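Long-range contacts in D-aminopeptidase (Bacillus subtilis, PDB 1HI9), which hydrolyses N-terminal residues from peptides that contain D-amino acids, using two zinc ions per subunit inside a self-compartmentalizing homodecamer: residues M5-L15 / Y28-A39; L91-G102 / A141-A152. One frame throughout, in Å; residues are numbered along the deposited sequence.

Contact 1: M5-L15 / Y28-A39. With ZN (zinc ion), chain G; ZN (zinc ion), chain F.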
loop_
_atom_site.group_PDB
_atom_site.type_symbol
_atom_site.label_atom_id
_atom_site.label_comp_id
_atom_site.label_asym_id
_atom_site.label_seq_id
_atom_site.Cartn_x
_atom_site.Cartn_y
_atom_site.Cartn_z
ATOM N N MET A 5 33.645 12.138 22.609
ATOM C CA MET A 5 32.881 12.820 21.570
ATOM C C MET A 5 31.424 12.380 21.503
ATOM O O MET A 5 31.118 11.193 21.450
ATOM C CB MET A 5 33.521 12.601 20.198
ATOM C CG MET A 5 34.589 13.609 19.835
ATOM S SD MET A 5 35.249 13.359 18.169
ATOM C CE MET A 5 33.848 13.766 17.165
ATOM N N SER A 6 30.527 13.356 21.518
ATOM C CA SER A 6 29.102 13.094 21.412
ATOM C C SER A 6 28.714 13.727 20.092
ATOM O O SER A 6 28.861 14.938 19.917
ATOM C CB SER A 6 28.334 13.755 22.549
ATOM O OG SER A 6 26.938 13.588 22.370
ATOM N N VAL A 7 28.229 12.914 19.157
ATOM C CA VAL A 7 27.853 13.436 17.852
ATOM C C VAL A 7 26.363 13.343 17.538
ATOM O O VAL A 7 25.802 12.250 17.455
ATOM C CB VAL A 7 28.619 12.715 16.715
ATOM C CG1 VAL A 7 28.435 13.477 15.407
ATOM C CG2 VAL A 7 30.093 12.598 17.067
ATOM N N ASP A 8 25.737 14.505 17.358
ATOM C CA ASP A 8 24.326 14.591 17.008
ATOM C C ASP A 8 24.283 14.871 15.503
ATOM O O ASP A 8 25.333 14.995 14.865
ATOM C CB ASP A 8 23.658 15.735 17.779
ATOM C CG ASP A 8 22.197 15.465 18.073
ATOM O OD1 ASP A 8 21.649 14.475 17.554
ATOM O OD2 ASP A 8 21.591 16.249 18.827
ATOM N N MET A 9 23.086 14.988 14.934
ATOM C CA MET A 9 22.967 15.226 13.489
ATOM C C MET A 9 22.426 16.569 13.016
ATOM O O MET A 9 22.915 17.108 12.028
ATOM C CB MET A 9 22.091 14.150 12.852
ATOM C CG MET A 9 22.847 13.140 12.031
ATOM S SD MET A 9 21.743 12.112 11.096
ATOM C CE MET A 9 22.356 12.351 9.466
ATOM N N GLU A 10 21.401 17.087 13.688
ATOM C CA GLU A 10 20.778 18.336 13.268
ATOM C C GLU A 10 21.745 19.492 13.067
ATOM O O GLU A 10 21.530 20.348 12.210
ATOM C CB GLU A 10 19.689 18.755 14.254
ATOM C CG GLU A 10 18.466 17.854 14.259
ATOM C CD GLU A 10 18.659 16.593 15.082
ATOM O OE1 GLU A 10 19.763 16.403 15.628
ATOM O OE2 GLU A 10 17.702 15.795 15.188
ATOM N N GLY A 11 22.808 19.511 13.855
ATOM C CA GLY A 11 23.781 20.573 13.744
ATOM C C GLY A 11 24.902 20.296 12.764
ATOM O O GLY A 11 25.769 21.139 12.569
ATOM N N ILE A 12 24.907 19.120 12.140
ATOM C CA ILE A 12 25.952 18.800 11.179
ATOM C C ILE A 12 25.906 19.816 10.051
ATOM O O ILE A 12 24.839 20.346 9.701
ATOM C CB ILE A 12 25.778 17.391 10.603
ATOM C CG1 ILE A 12 26.006 16.363 11.703
ATOM C CG2 ILE A 12 26.747 17.165 9.463
ATOM C CD1 ILE A 12 27.366 16.442 12.352
ATOM N N SER A 13 27.067 20.081 9.473
ATOM C CA SER A 13 27.142 21.074 8.416
ATOM C C SER A 13 26.438 20.656 7.136
ATOM O O SER A 13 26.375 19.476 6.815
ATOM C CB SER A 13 28.599 21.410 8.129
ATOM O OG SER A 13 29.311 20.243 7.812
ATOM N N GLY A 14 25.893 21.639 6.427
ATOM C CA GLY A 14 25.205 21.374 5.179
ATOM C C GLY A 14 23.778 20.860 5.290
ATOM O O GLY A 14 23.019 20.949 4.325
ATOM N N LEU A 15 23.397 20.331 6.447
ATOM C CA LEU A 15 22.047 19.792 6.621
ATOM C C LEU A 15 21.016 20.876 6.998
ATOM O O LEU A 15 21.076 21.459 8.071
ATOM C CB LEU A 15 22.069 18.679 7.679
ATOM C CG LEU A 15 23.265 17.716 7.606
ATOM C CD1 LEU A 15 23.035 16.533 8.546
ATOM C CD2 LEU A 15 23.467 17.229 6.174
ATOM N N TYR A 28 18.633 11.028 3.893
ATOM C CA TYR A 28 19.303 10.458 5.061
ATOM C C TYR A 28 20.681 9.850 4.772
ATOM O O TYR A 28 21.645 10.127 5.495
ATOM C CB TYR A 28 18.413 9.401 5.719
ATOM C CG TYR A 28 19.075 8.729 6.901
ATOM C CD1 TYR A 28 19.353 9.443 8.073
ATOM C CD2 TYR A 28 19.460 7.390 6.838
ATOM C CE1 TYR A 28 19.999 8.834 9.147
ATOM C CE2 TYR A 28 20.107 6.778 7.902
ATOM C CZ TYR A 28 20.374 7.497 9.051
ATOM O OH TYR A 28 21.019 6.889 10.100
ATOM N N GLU A 29 20.774 9.020 3.733
ATOM C CA GLU A 29 22.043 8.378 3.400
ATOM C C GLU A 29 23.165 9.384 3.137
ATOM O O GLU A 29 24.313 9.152 3.517
ATOM C CB GLU A 29 21.875 7.425 2.207
ATOM C CG GLU A 29 21.131 6.142 2.544
ATOM C CD GLU A 29 21.207 5.102 1.434
ATOM O OE1 GLU A 29 22.338 4.716 1.037
ATOM O OE2 GLU A 29 20.133 4.664 0.961
ATOM N N ARG A 30 22.836 10.503 2.497
ATOM C CA ARG A 30 23.837 11.533 2.250
ATOM C C ARG A 30 24.176 12.181 3.582
ATOM O O ARG A 30 25.332 12.506 3.851
ATOM C CB ARG A 30 23.297 12.605 1.307
ATOM C CG ARG A 30 23.115 12.156 -0.131
ATOM C CD ARG A 30 22.247 13.158 -0.881
ATOM N NE ARG A 30 22.807 14.502 -0.846
ATOM C CZ ARG A 30 22.093 15.616 -0.975
ATOM N NH1 ARG A 30 20.779 15.554 -1.141
ATOM N NH2 ARG A 30 22.699 16.799 -0.943
ATOM N N GLY A 31 23.154 12.360 4.413
ATOM C CA GLY A 31 23.345 12.965 5.715
ATOM C C GLY A 31 24.321 12.224 6.609
ATOM O O GLY A 31 25.221 12.837 7.173
ATOM N N ARG A 32 24.155 10.911 6.744
ATOM C CA ARG A 32 25.046 10.152 7.613
ATOM C C ARG A 32 26.457 10.071 7.052
ATOM O O ARG A 32 27.416 9.860 7.792
ATOM C CB ARG A 32 24.486 8.756 7.879
ATOM C CG ARG A 32 24.441 7.834 6.696
ATOM C CD ARG A 32 23.806 6.510 7.095
ATOM N NE ARG A 32 23.790 5.575 5.973
ATOM C CZ ARG A 32 23.163 4.404 5.975
ATOM N NH1 ARG A 32 22.483 4.006 7.051
ATOM N NH2 ARG A 32 23.220 3.636 4.891
ATOM N N LEU A 33 26.582 10.267 5.744
ATOM C CA LEU A 33 27.887 10.242 5.115
ATOM C C LEU A 33 28.601 11.520 5.545
ATOM O O LEU A 33 29.739 11.493 6.021
ATOM C CB LEU A 33 27.744 10.205 3.595
ATOM C CG LEU A 33 28.863 9.487 2.825
ATOM C CD1 LEU A 33 28.652 9.708 1.338
ATOM C CD2 LEU A 33 30.230 9.996 3.241
ATOM N N ILE A 34 27.917 12.646 5.387
ATOM C CA ILE A 34 28.483 13.934 5.773
ATOM C C ILE A 34 28.785 13.946 7.277
ATOM O O ILE A 34 29.827 14.440 7.708
ATOM C CB ILE A 34 27.503 15.069 5.409
ATOM C CG1 ILE A 34 27.310 15.083 3.891
ATOM C CG2 ILE A 34 28.026 16.419 5.915
ATOM C CD1 ILE A 34 26.142 15.921 3.411
ATOM N N MET A 35 27.871 13.382 8.063
ATOM C CA MET A 35 28.027 13.308 9.513
ATOM C C MET A 35 29.284 12.539 9.912
ATOM O O MET A 35 30.034 12.965 10.783
ATOM C CB MET A 35 26.811 12.624 10.138
ATOM C CG MET A 35 26.919 12.408 11.643
ATOM S SD MET A 35 25.538 11.459 12.274
ATOM C CE MET A 35 25.681 11.691 14.014
ATOM N N THR A 36 29.491 11.387 9.282
ATOM C CA THR A 36 30.654 10.571 9.579
ATOM C C THR A 36 31.928 11.327 9.218
ATOM O O THR A 36 32.888 11.349 9.987
ATOM C CB THR A 36 30.599 9.244 8.814
ATOM O OG1 THR A 36 29.441 8.515 9.232
ATOM C CG2 THR A 36 31.846 8.406 9.091
ATOM N N GLU A 37 31.930 11.971 8.058
ATOM C CA GLU A 37 33.105 12.714 7.643
ATOM C C GLU A 37 33.371 13.912 8.536
ATOM O O GLU A 37 34.528 14.221 8.822
ATOM C CB GLU A 37 32.963 13.131 6.184
ATOM C CG GLU A 37 32.977 11.919 5.269
ATOM C CD GLU A 37 32.916 12.277 3.811
ATOM O OE1 GLU A 37 31.983 13.016 3.416
ATOM O OE2 GLU A 37 33.799 11.812 3.062
ATOM N N GLU A 38 32.306 14.571 8.989
ATOM C CA GLU A 38 32.445 15.722 9.873
ATOM C C GLU A 38 33.155 15.290 11.149
ATOM O O GLU A 38 34.058 15.968 11.622
ATOM C CB GLU A 38 31.073 16.312 10.223
ATOM C CG GLU A 38 31.144 17.458 11.232
ATOM C CD GLU A 38 30.182 18.600 10.899
ATOM O OE1 GLU A 38 30.157 19.050 9.737
ATOM O OE2 GLU A 38 29.461 19.068 11.802
ATOM N N ALA A 39 32.743 14.151 11.689
ATOM C CA ALA A 39 33.352 13.627 12.898
ATOM C C ALA A 39 34.825 13.281 12.662
ATOM O O ALA A 39 35.663 13.489 13.542
ATOM C CB ALA A 39 32.590 12.387 13.381
HETATM ZN ZN ZN G . 19.426 14.633 17.045
HETATM ZN ZN ZN F . 19.715 16.619 19.466
HETATM O O HOH W 1 28.644 20.347 13.775
HETATM O O HOH W 2 18.315 15.062 19.298
#

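Contact 2: L91-G102 / A141-A152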
loop_
_atom_site.group_PDB
_atom_site.type_symbol
_atom_site.label_atom_id
_atom_site.label_comp_id
_atom_site.label_asym_id
_atom_site.label_seq_id
_atom_site.Cartn_x
_atom_site.Cartn_y
_atom_site.Cartn_z
ATOM N N LEU A 91 30.901 8.148 28.950
ATOM C CA LEU A 91 31.655 9.261 29.523
ATOM C C LEU A 91 31.861 9.072 31.036
ATOM O O LEU A 91 30.892 8.973 31.785
ATOM C CB LEU A 91 30.900 10.573 29.264
ATOM C CG LEU A 91 31.693 11.885 29.215
ATOM C CD1 LEU A 91 30.741 13.056 29.043
ATOM C CD2 LEU A 91 32.506 12.063 30.478
ATOM N N ASP A 92 33.118 9.007 31.471
ATOM C CA ASP A 92 33.441 8.863 32.892
ATOM C C ASP A 92 34.522 9.878 33.283
ATOM O O ASP A 92 34.903 10.719 32.469
ATOM C CB ASP A 92 33.916 7.441 33.214
ATOM C CG ASP A 92 35.131 7.033 32.408
ATOM O OD1 ASP A 92 35.933 7.926 32.046
ATOM O OD2 ASP A 92 35.296 5.822 32.145
ATOM N N ASP A 93 35.021 9.787 34.515
ATOM C CA ASP A 93 36.035 10.722 35.005
ATOM C C ASP A 93 37.448 10.491 34.477
ATOM O O ASP A 93 38.381 11.185 34.866
ATOM C CB ASP A 93 36.052 10.723 36.544
ATOM C CG ASP A 93 36.540 9.405 37.135
ATOM O OD1 ASP A 93 36.463 9.256 38.375
ATOM O OD2 ASP A 93 37.002 8.525 36.371
ATOM N N THR A 94 37.606 9.526 33.585
ATOM C CA THR A 94 38.924 9.236 33.036
ATOM C C THR A 94 39.191 10.017 31.748
ATOM O O THR A 94 40.226 9.834 31.116
ATOM C CB THR A 94 39.080 7.736 32.732
ATOM O OG1 THR A 94 38.360 7.415 31.534
ATOM C CG2 THR A 94 38.528 6.907 33.885
ATOM N N PHE A 95 38.254 10.874 31.355
ATOM C CA PHE A 95 38.425 11.661 30.148
ATOM C C PHE A 95 38.934 13.069 30.447
ATOM O O PHE A 95 38.525 13.705 31.426
ATOM C CB PHE A 95 37.112 11.734 29.352
ATOM C CG PHE A 95 36.763 10.459 28.639
ATOM C CD1 PHE A 95 36.128 9.417 29.316
ATOM C CD2 PHE A 95 37.106 10.279 27.304
ATOM C CE1 PHE A 95 35.841 8.210 28.673
ATOM C CE2 PHE A 95 36.826 9.076 26.649
ATOM C CZ PHE A 95 36.191 8.039 27.338
ATOM N N ARG A 96 39.839 13.537 29.592
ATOM C CA ARG A 96 40.444 14.855 29.719
ATOM C C ARG A 96 39.429 15.933 29.349
ATOM O O ARG A 96 39.451 17.035 29.895
ATOM C CB ARG A 96 41.678 14.938 28.802
ATOM C CG ARG A 96 42.389 16.306 28.701
ATOM C CD ARG A 96 43.203 16.729 29.940
ATOM N NE ARG A 96 42.402 17.483 30.872
ATOM C CZ ARG A 96 42.458 18.772 31.201
ATOM N NH1 ARG A 96 41.571 19.177 32.087
ATOM N NH2 ARG A 96 43.344 19.638 30.720
ATOM N N GLY A 97 38.530 15.609 28.426
ATOM C CA GLY A 97 37.538 16.579 28.013
ATOM C C GLY A 97 36.504 15.983 27.084
ATOM O O GLY A 97 36.642 14.848 26.616
ATOM N N ALA A 98 35.461 16.758 26.818
ATOM C CA ALA A 98 34.391 16.319 25.948
ATOM C C ALA A 98 34.228 17.272 24.780
ATOM O O ALA A 98 34.504 18.464 24.898
ATOM C CB ALA A 98 33.090 16.217 26.732
ATOM N N LEU A 99 33.782 16.727 23.650
ATOM C CA LEU A 99 33.570 17.507 22.434
ATOM C C LEU A 99 32.184 17.176 21.875
ATOM O O LEU A 99 31.905 16.029 21.527
ATOM C CB LEU A 99 34.652 17.160 21.409
ATOM C CG LEU A 99 34.884 18.122 20.234
ATOM C CD1 LEU A 99 36.113 17.676 19.431
ATOM C CD2 LEU A 99 33.665 18.156 19.344
ATOM N N PHE A 100 31.316 18.181 21.804
ATOM C CA PHE A 100 29.963 17.990 21.279
ATOM C C PHE A 100 29.952 18.422 19.818
ATOM O O PHE A 100 30.279 19.568 19.509
ATOM C CB PHE A 100 28.955 18.824 22.082
ATOM C CG PHE A 100 28.827 18.415 23.527
ATOM C CD1 PHE A 100 28.007 19.134 24.393
ATOM C CD2 PHE A 100 29.499 17.311 24.024
ATOM C CE1 PHE A 100 27.863 18.753 25.722
ATOM C CE2 PHE A 100 29.356 16.929 25.348
ATOM C CZ PHE A 100 28.537 17.650 26.197
ATOM N N LEU A 101 29.570 17.506 18.931
ATOM C CA LEU A 101 29.549 17.762 17.486
ATOM C C LEU A 101 28.156 17.640 16.884
ATOM O O LEU A 101 27.381 16.764 17.260
ATOM C CB LEU A 101 30.469 16.768 16.775
ATOM C CG LEU A 101 31.406 17.250 15.671
ATOM C CD1 LEU A 101 32.047 16.027 15.039
ATOM C CD2 LEU A 101 30.677 18.061 14.623
ATOM N N GLY A 102 27.858 18.508 15.926
ATOM C CA GLY A 102 26.565 18.473 15.278
ATOM C C GLY A 102 25.410 18.795 16.201
ATOM O O GLY A 102 24.296 18.301 16.009
ATOM N N ALA A 141 28.616 15.707 32.185
ATOM C CA ALA A 141 30.056 15.740 32.022
ATOM C C ALA A 141 30.644 16.331 33.305
ATOM O O ALA A 141 31.682 15.879 33.794
ATOM C CB ALA A 141 30.430 16.605 30.824
ATOM N N GLY A 142 29.960 17.338 33.848
ATOM C CA GLY A 142 30.410 17.986 35.065
ATOM C C GLY A 142 30.451 17.036 36.246
ATOM O O GLY A 142 31.350 17.110 37.082
ATOM N N TYR A 143 29.472 16.141 36.315
ATOM C CA TYR A 143 29.403 15.164 37.389
ATOM C C TYR A 143 30.700 14.372 37.463
ATOM O O TYR A 143 31.118 13.966 38.538
ATOM C CB TYR A 143 28.248 14.198 37.150
ATOM C CG TYR A 143 28.103 13.159 38.234
ATOM C CD1 TYR A 143 27.423 13.446 39.412
ATOM C CD2 TYR A 143 28.682 11.891 38.089
ATOM C CE1 TYR A 143 27.321 12.496 40.432
ATOM C CE2 TYR A 143 28.591 10.931 39.100
ATOM C CZ TYR A 143 27.903 11.243 40.273
ATOM O OH TYR A 143 27.791 10.300 41.276
ATOM N N TYR A 144 31.327 14.144 36.312
ATOM C CA TYR A 144 32.576 13.395 36.265
ATOM C C TYR A 144 33.779 14.324 36.228
ATOM O O TYR A 144 34.898 13.881 35.991
ATOM C CB TYR A 144 32.611 12.473 35.043
ATOM C CG TYR A 144 31.596 11.345 35.088
ATOM C CD1 TYR A 144 30.383 11.435 34.391
ATOM C CD2 TYR A 144 31.847 10.185 35.826
ATOM C CE1 TYR A 144 29.450 10.399 34.425
ATOM C CE2 TYR A 144 30.920 9.144 35.868
ATOM C CZ TYR A 144 29.726 9.260 35.164
ATOM O OH TYR A 144 28.820 8.231 35.202
ATOM N N ASP A 145 33.539 15.609 36.470
ATOM C CA ASP A 145 34.598 16.609 36.458
ATOM C C ASP A 145 35.288 16.707 35.115
ATOM O O ASP A 145 36.485 16.981 35.039
ATOM C CB ASP A 145 35.631 16.317 37.543
ATOM C CG ASP A 145 35.212 16.860 38.878
ATOM O OD1 ASP A 145 35.150 18.106 39.006
ATOM O OD2 ASP A 145 34.932 16.047 39.794
ATOM N N VAL A 146 34.525 16.475 34.056
ATOM C CA VAL A 146 35.071 16.560 32.718
ATOM C C VAL A 146 34.516 17.811 32.078
ATOM O O VAL A 146 33.314 18.042 32.078
ATOM C CB VAL A 146 34.692 15.343 31.874
ATOM C CG1 VAL A 146 35.227 15.513 30.470
ATOM C CG2 VAL A 146 35.251 14.081 32.514
ATOM N N PRO A 147 35.400 18.658 31.551
ATOM C CA PRO A 147 34.988 19.906 30.903
ATOM C C PRO A 147 34.633 19.742 29.424
ATOM O O PRO A 147 35.212 18.916 28.718
ATOM C CB PRO A 147 36.204 20.798 31.098
ATOM C CG PRO A 147 37.343 19.809 30.955
ATOM C CD PRO A 147 36.861 18.626 31.765
ATOM N N VAL A 148 33.667 20.535 28.972
ATOM C CA VAL A 148 33.242 20.511 27.588
ATOM C C VAL A 148 34.158 21.500 26.874
ATOM O O VAL A 148 33.946 22.713 26.917
ATOM C CB VAL A 148 31.773 20.958 27.448
ATOM C CG1 VAL A 148 31.381 21.021 25.989
ATOM C CG2 VAL A 148 30.867 19.995 28.207
ATOM N N LEU A 149 35.187 20.973 26.225
ATOM C CA LEU A 149 36.170 21.800 25.545
ATOM C C LEU A 149 35.675 22.495 24.292
ATOM O O LEU A 149 36.041 23.640 24.020
ATOM C CB LEU A 149 37.395 20.955 25.200
ATOM C CG LEU A 149 38.021 20.217 26.384
ATOM C CD1 LEU A 149 39.283 19.480 25.926
ATOM C CD2 LEU A 149 38.362 21.210 27.488
ATOM N N MET A 150 34.840 21.803 23.528
ATOM C CA MET A 150 34.339 22.348 22.277
ATOM C C MET A 150 32.909 21.910 21.977
ATOM O O MET A 150 32.479 20.829 22.375
ATOM C CB MET A 150 35.252 21.895 21.139
ATOM C CG MET A 150 34.992 22.553 19.799
ATOM S SD MET A 150 36.033 21.814 18.537
ATOM C CE MET A 150 34.853 21.559 17.219
ATOM N N VAL A 151 32.189 22.762 21.260
ATOM C CA VAL A 151 30.822 22.488 20.855
ATOM C C VAL A 151 30.673 22.998 19.423
ATOM O O VAL A 151 30.929 24.170 19.156
ATOM C CB VAL A 151 29.800 23.218 21.770
ATOM C CG1 VAL A 151 28.386 23.039 21.231
ATOM C CG2 VAL A 151 29.877 22.666 23.191
ATOM N N ALA A 152 30.284 22.113 18.504
ATOM C CA ALA A 152 30.101 22.486 17.107
ATOM C C ALA A 152 28.657 22.265 16.684
ATOM O O ALA A 152 27.981 21.355 17.168
ATOM C CB ALA A 152 31.027 21.680 16.223
#

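Contact 1: M5-L15 / Y28-A39
The two-zinc site of this M55 peptidase begins at the end of strand 5-7, where the loop that follows packs on helix 28-39. Met35 fills the middle of the contact. Its CG stands anti to the backbone N (chi1 176°) and the chain is extended beyond it, which carries the methyl to the backbone carbonyls of Val7 and Asp8. Met35 CE lies 3.4 Å from Asp8 O and also touches Val7 CG1. Met9 crosses the Met35 side chain at about a right angle, and its own methyl packs on the backbone between Gly31 and Arg32. Its sulfur makes a Met-aromatic contact with the Tyr28 ring, Met9 SD to the ring centroid 5.5 Å, approaching obliquely. Ile12 runs past Ile34 in the opposite direction, with CG2 to CG2 at 3.8 Å. Asp8 points away from the helix. Its carboxylate and that of Glu10 bind the metals. Asp8 bridges them: OD1 is 2.3 Å from one zinc ion and OD2 is 2.0 Å from the other. Glu10 joins the first zinc, whose set His60 completes; His104 and Glu133 serve the second. Water 2 is bound to both ions. The polar end of the contact is Glu38, which also forms a salt bridge with Arg190. Water 1 donates to both Glu38 OE2 and Gly11 O. A direct polar link between loop and helix comes from Ser13 N, which donates to Glu38 OE1 at 3.3 Å on the syn side, 30° out of the carboxylate plane.

Contact 2: L91-G102 / A141-A152
Leu91 and Asp92 lie over one face of the Tyr144 ring, beside a parallel strand pair, 97-101 with 148-152, in the seven-stranded mixed sheet. Asp92 CA makes a CH-pi contact 3.9 Å from the ring centroid, and Leu91 O sits over the same face, offset toward the rim. Tyr143 CD2 covers the opposite face, which leaves the ring sandwiched. Replacing Tyr144 by an alanine would probably open a gap under Leu91 and Asp92 and let their loop shift. Val146 divides its branches: CG1, anti to the backbone N (chi1 177°), reaches Gly97 CA, while CG2 meets Asp92 O and Phe95 O. In the sheet, Val148 crosses the Phe100 side chain at about a right angle. Val148 CG1 stands over the centre of the Phe100 ring, 4.2 Å from its centroid. Leu99 and Met150 extend side by side on the sheet face opposite Phe100 and Val148, with Leu99 CG and Met150 CB 3.9 Å apart. A beta bulge shifts the register between Ala98 and Leu99. Ala98 bonds to two residues of 141-152, its N to Pro147 O and its O to Leu149 N. Beyond the bulge, Phe100 N donates to Met150 O, and Ala152 N to Phe100 O at 2.7 Å.

Overall arrangement
Contacts 1 and 2 meet along one sheet, in which strands 2-7 and 97-103 are parallel neighbours; their centres are about 19 Å apart. Leu101 joins them through the backbone: its O is 2.8 Å from Asp8 N and its N is 2.8 Å from Ser6 O, both probable hydrogen bonds. Its side chain packs against the helix of contact 1, with CD2 at 3.2 Å from Glu38 OE2. The zinc site lies at the end of these strands. Gly102 O approaches Asp8 CB to 3.2 Å, and Gly102 CA is about 8 Å from a zinc ion. Contact 1 supplies the zinc ligands Asp8 and Glu10; contact 2 adds neighbouring strands, with the ligand His104 just after 97-103.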